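Local coordinates for peptide ABC transporter, peptide-binding protein (Thermus thermophilus, PDB 2D5W) that probably binds oligopeptides outside the membrane and delivers them to an ABC transporter, and is here captured with a pentapeptide, at residues Q4-V9 / Y243-V248; G96-T101 / D133-T138; A197-L202 / W218-S223; H305-K310 / L542-L547. All coordinates share one frame; numbering follows the deposited sequence.

Contact 1 of 4, residues Q4-V9 / Y243-V248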
loop_
_atom_site.group_PDB
_atom_site.type_symbol
_atom_site.label_atom_id
_atom_site.label_comp_id
_atom_site.label_asym_id
_atom_site.label_seq_id
_atom_site.Cartn_x
_atom_site.Cartn_y
_atom_site.Cartn_z
ATOM N N GLN A 4 -31.372 6.212 9.621
ATOM C CA GLN A 4 -32.667 6.050 8.972
ATOM C C GLN A 4 -32.801 4.676 8.325
ATOM O O GLN A 4 -33.645 3.872 8.723
ATOM C CB GLN A 4 -32.853 7.136 7.908
ATOM C CG GLN A 4 -34.193 7.086 7.190
ATOM C CD GLN A 4 -35.357 7.425 8.098
ATOM O OE1 GLN A 4 -35.573 6.775 9.121
ATOM N NE2 GLN A 4 -36.118 8.448 7.727
ATOM N N ASP A 5 -31.965 4.413 7.326
ATOM C CA ASP A 5 -31.995 3.136 6.625
ATOM C C ASP A 5 -30.897 2.200 7.118
ATOM O O ASP A 5 -30.703 1.113 6.573
ATOM C CB ASP A 5 -31.855 3.356 5.116
ATOM C CG ASP A 5 -30.567 4.062 4.746
ATOM O OD1 ASP A 5 -30.343 4.292 3.539
ATOM O OD2 ASP A 5 -29.781 4.388 5.659
ATOM N N ASN A 6 -30.181 2.633 8.151
ATOM C CA ASN A 6 -29.110 1.841 8.745
ATOM C C ASN A 6 -28.018 1.498 7.732
ATOM O O ASN A 6 -27.686 0.327 7.522
ATOM C CB ASN A 6 -29.694 0.559 9.344
ATOM C CG ASN A 6 -28.824 -0.018 10.431
ATOM O OD1 ASN A 6 -27.796 0.558 10.783
ATOM N ND2 ASN A 6 -29.231 -1.156 10.980
ATOM N N SER A 7 -27.458 2.533 7.114
ATOM C CA SER A 7 -26.407 2.357 6.121
ATOM C C SER A 7 -25.197 3.235 6.418
ATOM O O SER A 7 -25.245 4.117 7.278
ATOM C CB SER A 7 -26.938 2.687 4.727
ATOM O OG SER A 7 -27.344 4.044 4.649
ATOM N N LEU A 8 -24.118 2.982 5.685
ATOM C CA LEU A 8 -22.866 3.716 5.836
ATOM C C LEU A 8 -22.295 4.103 4.473
ATOM O O LEU A 8 -21.910 3.234 3.687
ATOM C CB LEU A 8 -21.849 2.850 6.581
ATOM C CG LEU A 8 -20.404 3.353 6.656
ATOM C CD1 LEU A 8 -20.349 4.676 7.396
ATOM C CD2 LEU A 8 -19.541 2.315 7.349
ATOM N N VAL A 9 -22.248 5.402 4.192
ATOM C CA VAL A 9 -21.706 5.892 2.930
ATOM C C VAL A 9 -20.313 6.449 3.199
ATOM O O VAL A 9 -20.140 7.365 4.009
ATOM C CB VAL A 9 -22.599 7.002 2.325
ATOM C CG1 VAL A 9 -21.957 7.564 1.062
ATOM C CG2 VAL A 9 -23.979 6.443 2.012
ATOM N N TYR A 243 -26.337 -2.725 13.893
ATOM C CA TYR A 243 -25.220 -2.145 13.160
ATOM C C TYR A 243 -25.561 -1.978 11.681
ATOM O O TYR A 243 -26.582 -2.486 11.221
ATOM C CB TYR A 243 -23.993 -3.023 13.401
ATOM C CG TYR A 243 -23.623 -3.051 14.875
ATOM C CD1 TYR A 243 -22.622 -2.221 15.379
ATOM C CD2 TYR A 243 -24.325 -3.855 15.777
ATOM C CE1 TYR A 243 -22.329 -2.186 16.742
ATOM C CE2 TYR A 243 -24.039 -3.825 17.145
ATOM C CZ TYR A 243 -23.041 -2.988 17.618
ATOM O OH TYR A 243 -22.759 -2.937 18.967
ATOM N N VAL A 244 -24.723 -1.275 10.922
ATOM C CA VAL A 244 -25.070 -1.031 9.524
ATOM C C VAL A 244 -25.257 -2.281 8.674
ATOM O O VAL A 244 -24.515 -3.262 8.788
ATOM C CB VAL A 244 -24.074 -0.054 8.841
ATOM C CG1 VAL A 244 -24.072 1.275 9.587
ATOM C CG2 VAL A 244 -22.683 -0.647 8.786
ATOM N N GLN A 245 -26.269 -2.227 7.815
ATOM C CA GLN A 245 -26.626 -3.349 6.955
ATOM C C GLN A 245 -26.184 -3.170 5.513
ATOM O O GLN A 245 -26.216 -4.118 4.725
ATOM C CB GLN A 245 -28.140 -3.570 7.005
ATOM C CG GLN A 245 -28.676 -3.880 8.400
ATOM C CD GLN A 245 -28.046 -5.120 9.006
ATOM O OE1 GLN A 245 -28.061 -6.196 8.404
ATOM N NE2 GLN A 245 -27.490 -4.978 10.203
ATOM N N LYS A 246 -25.789 -1.950 5.173
ATOM C CA LYS A 246 -25.326 -1.630 3.833
ATOM C C LYS A 246 -24.172 -0.650 3.946
ATOM O O LYS A 246 -24.204 0.256 4.781
ATOM C CB LYS A 246 -26.445 -0.981 3.012
ATOM C CG LYS A 246 -27.587 -1.909 2.643
ATOM C CD LYS A 246 -28.571 -1.211 1.715
ATOM C CE LYS A 246 -29.698 -2.140 1.294
ATOM N NZ LYS A 246 -30.663 -1.456 0.386
ATOM N N VAL A 247 -23.152 -0.852 3.119
ATOM C CA VAL A 247 -21.988 0.027 3.081
ATOM C C VAL A 247 -21.766 0.378 1.621
ATOM O O VAL A 247 -21.677 -0.508 0.767
ATOM C CB VAL A 247 -20.709 -0.658 3.610
ATOM C CG1 VAL A 247 -19.520 0.290 3.473
ATOM C CG2 VAL A 247 -20.895 -1.074 5.062
ATOM N N VAL A 248 -21.693 1.669 1.331
ATOM C CA VAL A 248 -21.478 2.120 -0.031
ATOM C C VAL A 248 -20.290 3.059 -0.114
ATOM O O VAL A 248 -20.222 4.057 0.610
ATOM C CB VAL A 248 -22.711 2.877 -0.583
ATOM C CG1 VAL A 248 -22.423 3.402 -1.987
ATOM C CG2 VAL A 248 -23.923 1.965 -0.595
#
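Asn6 and Leu8 give the largest shares of this contact, followed by Val248 and Val244, and its backbone bonds come first. The run begins where Asn6 O takes Gln245 N at 2.9 Å in an almost straight bond (174° at the hydrogen). Leu8 then uses both of its backbone polar atoms: its N reaches Lys246 O at 2.9 Å and its O receives Val248 N at 2.8 Å. Val247 CA adds a C-H...O contact to Leu8 O. Among polar side chains, the Asn6 amide lies against the turn that precedes strand 246-251. With CG anti to the backbone N (chi1 -156°), its ND2 comes 3.0 Å from Tyr243 O and its OD1 packs on Val244 CA. Tyr243 O is also met by Gln245 NE2 at 2.8 Å, from above the carbonyl plane. An alanine here would lack the amide and would probably open a gap between Tyr243 O and Gln245 CG. The apolar contacts are lighter: Leu8 CB meets Val244 CG1 at 4.1 Å, and Leu8 CD2 lies near Val247 CG2 on the same face of the sheet. The chain thus leaves a short helix through a positive-phi Asn6, and residues 7-9 run parallel to 246-248, their axes 10° apart, which makes strands 7-12 and 246-251 parallel neighbours inside the five-stranded mixed sheet of this solute-binding protein.

Contact 2 of 4, residues G96-T101 / D133-T138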
loop_
_atom_site.group_PDB
_atom_site.type_symbol
_atom_site.label_atom_id
_atom_site.label_comp_id
_atom_site.label_asym_id
_atom_site.label_seq_id
_atom_site.Cartn_x
_atom_site.Cartn_y
_atom_site.Cartn_z
ATOM N N GLY A 96 -22.489 -19.688 1.944
ATOM C CA GLY A 96 -22.805 -20.731 2.902
ATOM C C GLY A 96 -21.775 -21.836 3.057
ATOM O O GLY A 96 -21.862 -22.627 3.999
ATOM N N ARG A 97 -20.813 -21.911 2.144
ATOM C CA ARG A 97 -19.783 -22.943 2.218
ATOM C C ARG A 97 -18.801 -22.647 3.349
ATOM O O ARG A 97 -18.523 -21.488 3.661
ATOM C CB ARG A 97 -19.033 -23.043 0.884
ATOM C CG ARG A 97 -19.934 -23.364 -0.304
ATOM C CD ARG A 97 -20.595 -24.729 -0.152
ATOM N NE ARG A 97 -19.650 -25.822 -0.367
ATOM C CZ ARG A 97 -19.112 -26.122 -1.546
ATOM N NH1 ARG A 97 -18.260 -27.132 -1.654
ATOM N NH2 ARG A 97 -19.432 -25.415 -2.622
ATOM N N PRO A 98 -18.255 -23.696 3.978
ATOM C CA PRO A 98 -17.309 -23.485 5.075
ATOM C C PRO A 98 -15.942 -22.987 4.621
ATOM O O PRO A 98 -15.498 -23.282 3.514
ATOM C CB PRO A 98 -17.218 -24.869 5.712
ATOM C CG PRO A 98 -17.337 -25.770 4.521
ATOM C CD PRO A 98 -18.484 -25.136 3.754
ATOM N N ILE A 99 -15.292 -22.211 5.482
ATOM C CA ILE A 99 -13.942 -21.751 5.200
ATOM C C ILE A 99 -13.088 -22.836 5.858
ATOM O O ILE A 99 -13.216 -23.094 7.057
ATOM C CB ILE A 99 -13.664 -20.371 5.826
ATOM C CG1 ILE A 99 -14.467 -19.301 5.073
ATOM C CG2 ILE A 99 -12.170 -20.071 5.778
ATOM C CD1 ILE A 99 -14.402 -17.912 5.677
ATOM N N THR A 100 -12.237 -23.483 5.070
ATOM C CA THR A 100 -11.425 -24.587 5.578
ATOM C C THR A 100 -9.967 -24.468 5.173
ATOM O O THR A 100 -9.578 -23.545 4.455
ATOM C CB THR A 100 -11.925 -25.935 5.025
ATOM O OG1 THR A 100 -11.555 -26.036 3.644
ATOM C CG2 THR A 100 -13.442 -26.045 5.146
ATOM N N THR A 101 -9.165 -25.430 5.615
ATOM C CA THR A 101 -7.756 -25.425 5.280
ATOM C C THR A 101 -7.533 -25.700 3.794
ATOM O O THR A 101 -6.423 -25.541 3.298
ATOM C CB THR A 101 -6.968 -26.432 6.148
ATOM O OG1 THR A 101 -7.609 -27.711 6.110
ATOM C CG2 THR A 101 -6.903 -25.948 7.594
ATOM N N ASP A 133 -5.814 -30.804 9.702
ATOM C CA ASP A 133 -7.169 -31.263 9.420
ATOM C C ASP A 133 -7.930 -30.129 8.739
ATOM O O ASP A 133 -7.325 -29.126 8.355
ATOM C CB ASP A 133 -7.881 -31.729 10.703
ATOM C CG ASP A 133 -7.860 -30.693 11.805
ATOM O OD1 ASP A 133 -8.346 -29.567 11.580
ATOM O OD2 ASP A 133 -7.363 -31.011 12.908
ATOM N N ALA A 134 -9.242 -30.274 8.595
ATOM C CA ALA A 134 -10.042 -29.263 7.915
ATOM C C ALA A 134 -9.993 -27.862 8.515
ATOM O O ALA A 134 -10.275 -26.882 7.821
ATOM C CB ALA A 134 -11.491 -29.730 7.816
ATOM N N ARG A 135 -9.632 -27.745 9.789
ATOM C CA ARG A 135 -9.589 -26.425 10.405
ATOM C C ARG A 135 -8.317 -26.083 11.169
ATOM O O ARG A 135 -8.222 -25.023 11.780
ATOM C CB ARG A 135 -10.825 -26.231 11.286
ATOM C CG ARG A 135 -12.096 -26.194 10.444
ATOM C CD ARG A 135 -13.365 -25.950 11.232
ATOM N NE ARG A 135 -14.487 -25.737 10.318
ATOM C CZ ARG A 135 -14.984 -26.661 9.500
ATOM N NH1 ARG A 135 -15.999 -26.359 8.701
ATOM N NH2 ARG A 135 -14.487 -27.890 9.491
ATOM N N ASN A 136 -7.332 -26.969 11.118
ATOM C CA ASN A 136 -6.064 -26.727 11.793
ATOM C C ASN A 136 -4.915 -26.736 10.801
ATOM O O ASN A 136 -4.758 -27.685 10.028
ATOM C CB ASN A 136 -5.807 -27.795 12.861
ATOM C CG ASN A 136 -6.556 -27.531 14.146
ATOM O OD1 ASN A 136 -6.283 -26.556 14.844
ATOM N ND2 ASN A 136 -7.505 -28.402 14.469
ATOM N N PHE A 137 -4.129 -25.662 10.805
ATOM C CA PHE A 137 -2.961 -25.580 9.942
ATOM C C PHE A 137 -1.828 -24.858 10.656
ATOM O O PHE A 137 -2.041 -24.186 11.669
ATOM C CB PHE A 137 -3.276 -24.892 8.602
ATOM C CG PHE A 137 -3.625 -23.430 8.711
ATOM C CD1 PHE A 137 -4.907 -23.024 9.075
ATOM C CD2 PHE A 137 -2.682 -22.460 8.390
ATOM C CE1 PHE A 137 -5.241 -21.670 9.108
ATOM C CE2 PHE A 137 -3.004 -21.107 8.421
ATOM C CZ PHE A 137 -4.285 -20.711 8.778
ATOM N N THR A 138 -0.625 -25.012 10.121
ATOM C CA THR A 138 0.553 -24.392 10.702
ATOM C C THR A 138 1.333 -23.647 9.636
ATOM O O THR A 138 1.633 -24.196 8.576
ATOM C CB THR A 138 1.482 -25.455 11.329
ATOM O OG1 THR A 138 0.768 -26.171 12.343
ATOM C CG2 THR A 138 2.710 -24.805 11.947
HETATM O O HOH W 1 -14.932 -23.370 9.226
#
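The guanidinium of Arg135 and the ring of Phe137 are both met at a slant by the loop 96-101. Pro98 CB approaches Arg135 NH1 at 3.6 Å, with the Thr100 methyl farther off, while the Thr101 methyl CG2 lies 3.8 Å from Phe137 CD1. A third flat group, the Asp133 carboxylate, works within its own segment: OD1 takes Arg135 N at 2.9 Å through its anti lone pair, making an Asx turn, and OD2 offers its syn lone pair to Asn136 ND2. This turn presents two successive carbonyls to Thr101. Thr101 N donates to Ala134 O at 2.9 Å from above the carbonyl plane, and Thr101 OG1 to Asp133 O at 2.7 Å. The hydroxyl sits between the backbone N and the carbonyl carbon (chi1 51°), which turns CG2 to the Phe137 side. A water completes the polar part by joining Arg135 NE, at 2.6 Å, to Ile99 O. Thr100, at the N-cap of helix 101-112, bonds Glu102 N with its OG1, while Asp103 OD1 takes its backbone N. The contact therefore fastens the start of that helix to the turn between strands 127-131 and 136-141, with the Thr101 methyl reaching Phe137 at the head of the latter, an inner strand of a four-stranded antiparallel sheet; Phe137 packs on Ile85 of strand 78-86, on Val129 and Ile131 of strand 127-131, and against the ring of Phe44.

Contact 3 of 4, residues A197-L202 / W218-S223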
loop_
_atom_site.group_PDB
_atom_site.type_symbol
_atom_site.label_atom_id
_atom_site.label_comp_id
_atom_site.label_asym_id
_atom_site.label_seq_id
_atom_site.Cartn_x
_atom_site.Cartn_y
_atom_site.Cartn_z
ATOM N N ALA A 197 -12.195 -10.685 -10.977
ATOM C CA ALA A 197 -11.953 -9.385 -10.361
ATOM C C ALA A 197 -12.409 -8.129 -11.081
ATOM O O ALA A 197 -12.137 -7.028 -10.602
ATOM C CB ALA A 197 -10.462 -9.269 -10.028
ATOM N N THR A 198 -13.092 -8.268 -12.211
ATOM C CA THR A 198 -13.569 -7.096 -12.944
ATOM C C THR A 198 -15.012 -6.809 -12.545
ATOM O O THR A 198 -15.706 -7.682 -12.028
ATOM C CB THR A 198 -13.522 -7.314 -14.459
ATOM O OG1 THR A 198 -14.365 -8.420 -14.799
ATOM C CG2 THR A 198 -12.095 -7.591 -14.919
ATOM N N PRO A 199 -15.492 -5.582 -12.798
ATOM C CA PRO A 199 -16.869 -5.223 -12.439
ATOM C C PRO A 199 -17.952 -6.162 -12.971
ATOM O O PRO A 199 -18.798 -6.636 -12.212
ATOM C CB PRO A 199 -17.013 -3.807 -12.995
ATOM C CG PRO A 199 -15.616 -3.260 -12.887
ATOM C CD PRO A 199 -14.776 -4.425 -13.366
ATOM N N GLN A 200 -17.934 -6.433 -14.271
ATOM C CA GLN A 200 -18.955 -7.297 -14.854
ATOM C C GLN A 200 -18.926 -8.708 -14.277
ATOM O O GLN A 200 -19.974 -9.289 -13.998
ATOM C CB GLN A 200 -18.826 -7.321 -16.387
ATOM C CG GLN A 200 -17.516 -7.877 -16.929
ATOM C CD GLN A 200 -17.522 -9.386 -17.073
ATOM O OE1 GLN A 200 -16.496 -9.994 -17.374
ATOM N NE2 GLN A 200 -18.683 -9.998 -16.869
ATOM N N ALA A 201 -17.732 -9.252 -14.078
ATOM C CA ALA A 201 -17.606 -10.597 -13.525
ATOM C C ALA A 201 -18.155 -10.645 -12.105
ATOM O O ALA A 201 -18.927 -11.539 -11.752
ATOM C CB ALA A 201 -16.144 -11.036 -13.532
ATOM N N LEU A 202 -17.761 -9.672 -11.292
ATOM C CA LEU A 202 -18.204 -9.616 -9.908
ATOM C C LEU A 202 -19.704 -9.374 -9.791
ATOM O O LEU A 202 -20.364 -9.960 -8.933
ATOM C CB LEU A 202 -17.430 -8.535 -9.150
ATOM C CG LEU A 202 -15.944 -8.865 -8.965
ATOM C CD1 LEU A 202 -15.205 -7.646 -8.443
ATOM C CD2 LEU A 202 -15.790 -10.054 -8.021
ATOM N N TRP A 218 -21.018 -3.327 -8.207
ATOM C CA TRP A 218 -19.940 -2.380 -8.455
ATOM C C TRP A 218 -20.370 -1.573 -9.681
ATOM O O TRP A 218 -20.567 -2.130 -10.762
ATOM C CB TRP A 218 -18.630 -3.115 -8.749
ATOM C CG TRP A 218 -17.411 -2.234 -8.954
ATOM C CD1 TRP A 218 -17.354 -0.865 -8.944
ATOM C CD2 TRP A 218 -16.078 -2.688 -9.198
ATOM N NE1 TRP A 218 -16.060 -0.441 -9.164
ATOM C CE2 TRP A 218 -15.258 -1.541 -9.324
ATOM C CE3 TRP A 218 -15.494 -3.957 -9.323
ATOM C CZ2 TRP A 218 -13.884 -1.627 -9.570
ATOM C CZ3 TRP A 218 -14.131 -4.043 -9.568
ATOM C CH2 TRP A 218 -13.339 -2.882 -9.689
ATOM N N VAL A 219 -20.574 -0.275 -9.491
ATOM C CA VAL A 219 -20.938 0.634 -10.578
ATOM C C VAL A 219 -19.588 1.292 -10.847
ATOM O O VAL A 219 -19.241 2.299 -10.227
ATOM C CB VAL A 219 -21.964 1.684 -10.105
ATOM C CG1 VAL A 219 -22.413 2.532 -11.285
ATOM C CG2 VAL A 219 -23.160 0.994 -9.456
ATOM N N PRO A 220 -18.809 0.736 -11.788
ATOM C CA PRO A 220 -17.491 1.310 -12.062
ATOM C C PRO A 220 -17.455 2.782 -12.403
ATOM O O PRO A 220 -18.192 3.256 -13.265
ATOM C CB PRO A 220 -16.946 0.415 -13.170
ATOM C CG PRO A 220 -18.164 0.035 -13.923
ATOM C CD PRO A 220 -19.197 -0.224 -12.840
ATOM N N GLY A 221 -16.570 3.492 -11.709
ATOM C CA GLY A 221 -16.428 4.921 -11.893
ATOM C C GLY A 221 -17.331 5.691 -10.950
ATOM O O GLY A 221 -17.231 6.914 -10.855
ATOM N N ASN A 222 -18.197 4.982 -10.230
ATOM C CA ASN A 222 -19.138 5.639 -9.336
ATOM C C ASN A 222 -19.205 5.115 -7.906
ATOM O O ASN A 222 -19.074 5.887 -6.957
ATOM C CB ASN A 222 -20.537 5.590 -9.963
ATOM C CG ASN A 222 -21.592 6.255 -9.101
ATOM O OD1 ASN A 222 -22.008 5.713 -8.078
ATOM N ND2 ASN A 222 -22.028 7.440 -9.512
ATOM N N SER A 223 -19.392 3.810 -7.734
ATOM C CA SER A 223 -19.537 3.281 -6.387
ATOM C C SER A 223 -19.422 1.772 -6.282
ATOM O O SER A 223 -19.523 1.052 -7.270
ATOM C CB SER A 223 -20.913 3.677 -5.852
ATOM O OG SER A 223 -21.930 3.152 -6.696
#
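Pro199 sits on the indole of Trp218: its CG stands 3.6 Å from the centroid of the six-membered ring and only 10° off the ring normal, a clear CH-pi contact over one face. CB and CD of the proline stay on the same ring system, so the pyrrolidine spreads across it and does not merely touch at a point. At the rim, Ala197 O lies in the indole plane, 3.7 Å from CZ3, and the Leu202 methyl CD1 meets the edge at CE3, 3.8 Å away. Pro220 extends the apolar patch by placing its CB 3.9 Å from Pro199 CG. No hydrogen bond crosses between the segments; the contact is carried by carbon surfaces. Next come the parts that hold these groups in place. Trp218 has CG anti to its own N (chi1 -177°), which swings the indole to the helix side, and Glu15 OE2 ties down its NE1 while also bonding Gly221 N. Asn203 OD1 takes the backbone N of Trp218. On the other segment Thr198 is the N-cap, and the bond from Leu202 N to Thr198 O, 3.0 Å, closes the first turn and brings Leu202 round to the edge of the Trp218 ring. Beyond Trp218 the chain reverses into strand 223-228, and Val219 O accepts both Asn222 N and Ser223 N. That is a classic beta bulge in a hairpin, with a proline in the first turn of helix 199-203 packed on the tryptophan just before the bend.

Contact 4 of 4, residues H305-K310 / L542-L547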
loop_
_atom_site.group_PDB
_atom_site.type_symbol
_atom_site.label_atom_id
_atom_site.label_comp_id
_atom_site.label_asym_id
_atom_site.label_seq_id
_atom_site.Cartn_x
_atom_site.Cartn_y
_atom_site.Cartn_z
ATOM N N HIS A 305 6.466 10.729 -1.720
ATOM C CA HIS A 305 7.797 10.722 -2.306
ATOM C C HIS A 305 7.711 10.755 -3.827
ATOM O O HIS A 305 6.623 10.683 -4.403
ATOM C CB HIS A 305 8.496 9.426 -1.906
ATOM C CG HIS A 305 7.858 8.215 -2.508
ATOM N ND1 HIS A 305 6.637 7.731 -2.086
ATOM C CD2 HIS A 305 8.206 7.469 -3.584
ATOM C CE1 HIS A 305 6.258 6.745 -2.882
ATOM N NE2 HIS A 305 7.192 6.569 -3.800
ATOM N N ILE A 306 8.873 10.839 -4.468
ATOM C CA ILE A 306 8.940 10.825 -5.917
ATOM C C ILE A 306 9.892 9.720 -6.348
ATOM O O ILE A 306 11.094 9.785 -6.082
ATOM C CB ILE A 306 9.447 12.170 -6.494
ATOM C CG1 ILE A 306 8.576 13.318 -5.974
ATOM C CG2 ILE A 306 9.400 12.127 -8.020
ATOM C CD1 ILE A 306 8.954 14.687 -6.526
ATOM N N ASP A 307 9.354 8.686 -6.982
ATOM C CA ASP A 307 10.199 7.619 -7.476
ATOM C C ASP A 307 10.865 8.105 -8.754
ATOM O O ASP A 307 10.348 8.987 -9.450
ATOM C CB ASP A 307 9.386 6.350 -7.718
ATOM C CG ASP A 307 9.225 5.533 -6.456
ATOM O OD1 ASP A 307 8.075 5.328 -6.016
ATOM O OD2 ASP A 307 10.261 5.109 -5.894
ATOM N N ILE A 308 12.025 7.525 -9.040
ATOM C CA ILE A 308 12.837 7.892 -10.191
ATOM C C ILE A 308 13.214 6.645 -10.976
ATOM O O ILE A 308 13.754 5.697 -10.407
ATOM C CB ILE A 308 14.150 8.563 -9.725
ATOM C CG1 ILE A 308 13.843 9.772 -8.833
ATOM C CG2 ILE A 308 15.002 8.943 -10.926
ATOM C CD1 ILE A 308 13.192 10.930 -9.543
ATOM N N ASN A 309 12.927 6.639 -12.272
ATOM C CA ASN A 309 13.282 5.495 -13.100
ATOM C C ASN A 309 14.803 5.502 -13.272
ATOM O O ASN A 309 15.360 6.456 -13.813
ATOM C CB ASN A 309 12.615 5.601 -14.470
ATOM C CG ASN A 309 12.831 4.363 -15.314
ATOM O OD1 ASN A 309 13.836 3.673 -15.164
ATOM N ND2 ASN A 309 11.897 4.080 -16.214
ATOM N N LYS A 310 15.468 4.450 -12.802
ATOM C CA LYS A 310 16.921 4.358 -12.909
ATOM C C LYS A 310 17.356 3.194 -13.793
ATOM O O LYS A 310 18.522 2.783 -13.763
ATOM C CB LYS A 310 17.534 4.217 -11.512
ATOM C CG LYS A 310 17.245 5.404 -10.600
ATOM C CD LYS A 310 17.700 5.151 -9.165
ATOM C CE LYS A 310 16.895 4.041 -8.495
ATOM N NZ LYS A 310 15.448 4.386 -8.358
ATOM N N LEU A 542 19.794 8.592 -2.605
ATOM C CA LEU A 542 18.476 9.074 -3.029
ATOM C C LEU A 542 17.837 8.272 -4.168
ATOM O O LEU A 542 17.542 8.815 -5.237
ATOM C CB LEU A 542 18.547 10.550 -3.436
ATOM C CG LEU A 542 18.857 11.571 -2.340
ATOM C CD1 LEU A 542 18.944 12.951 -2.973
ATOM C CD2 LEU A 542 17.782 11.537 -1.259
ATOM N N PRO A 543 17.611 6.964 -3.958
ATOM C CA PRO A 543 16.991 6.164 -5.023
ATOM C C PRO A 543 15.596 6.701 -5.355
ATOM O O PRO A 543 15.081 6.494 -6.451
ATOM C CB PRO A 543 16.977 4.752 -4.439
ATOM C CG PRO A 543 16.975 4.979 -2.956
ATOM C CD PRO A 543 17.922 6.136 -2.778
ATOM N N ALA A 544 14.992 7.378 -4.384
ATOM C CA ALA A 544 13.694 8.026 -4.551
ATOM C C ALA A 544 13.846 9.342 -3.796
ATOM O O ALA A 544 14.711 9.460 -2.927
ATOM C CB ALA A 544 12.574 7.191 -3.941
ATOM N N LEU A 545 13.025 10.332 -4.128
ATOM C CA LEU A 545 13.110 11.622 -3.459
ATOM C C LEU A 545 12.051 11.699 -2.372
ATOM O O LEU A 545 10.854 11.663 -2.657
ATOM C CB LEU A 545 12.908 12.757 -4.467
ATOM C CG LEU A 545 13.757 12.682 -5.741
ATOM C CD1 LEU A 545 13.500 13.911 -6.599
ATOM C CD2 LEU A 545 15.231 12.589 -5.381
ATOM N N PRO A 546 12.479 11.784 -1.105
ATOM C CA PRO A 546 11.495 11.863 -0.022
ATOM C C PRO A 546 10.883 13.257 0.023
ATOM O O PRO A 546 11.598 14.250 -0.120
ATOM C CB PRO A 546 12.331 11.550 1.214
ATOM C CG PRO A 546 13.657 12.191 0.879
ATOM C CD PRO A 546 13.860 11.843 -0.586
ATOM N N LEU A 547 9.567 13.339 0.202
ATOM C CA LEU A 547 8.918 14.645 0.270
ATOM C C LEU A 547 8.448 14.966 1.689
ATOM O O LEU A 547 9.023 15.831 2.347
ATOM C CB LEU A 547 7.753 14.731 -0.729
ATOM C CG LEU A 547 8.153 14.660 -2.212
ATOM C CD1 LEU A 547 6.920 14.880 -3.078
ATOM C CD2 LEU A 547 9.218 15.709 -2.530
HETATM O O HOH W 2 12.660 5.378 -7.237
#
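Pro543 meets Lys310 before the strand proper begins. Pro543 O takes Lys310 NZ at 2.9 Å, and a water 2.8 Å from the same oxygen links it to Asp307 OD2 and Ile308 N. The lysine gets there by folding at its last two torsions (chi3 -66°, chi4 -63°), which also lets NZ bond Ile308 O at 3.0 Å; Gly504 O is a further, weak partner. A methionine in place of Lys310 would have no ammonium, and Ile308 O and Pro543 O would probably lose a shared donor, Pro543 O keeping its water. Ala544 follows, its methyl 3.7 Å from Asp307 OD2 and obliquely near the His305 ring. Leu545 pairs with Ile306 through two backbone bonds, N to O in each direction and both 2.8 Å, while their side chains lie together on the other face. Pro546, which has no N-H to give, stands opposite His305 in a non-hydrogen-bonded pair, so none is needed there. Leu547 ends the walk with CD1 against Ile306 CG1 at 3.7 Å. Alongside, His305 NE2 donates to Asp307 OD1 at 2.7 Å, within the ring plane but from above the carboxylate plane. Its ND1 bonds Trp303 O. With an acceptor at each nitrogen, the imidazole may well be doubly protonated; if so, the buried charges here are probably offset by Asp307 and, for Lys310, by carbonyl oxygens.

Contacts 1 and 3 both reach the same mixed sheet and are the one pair that touches: Val248 CG1 lies 4.2 Å from Ser223 CB, and their centres are 20 Å apart. Contact 3 is nested along the chain in the long loop that contact 1 closes, and so is contact 2, although its centre lies 31 Å from that of contact 1 and its sheet is a separate one. Contact 4 comes later, in a third sheet; its centre is about 33 Å from that of contact 3 and about 41 Å from that of contact 1, which lies on the opposite side of the chain's centre. In relatives the peptide lies between the lobes; the contacts described here are packing within the protein's own sheets and helices.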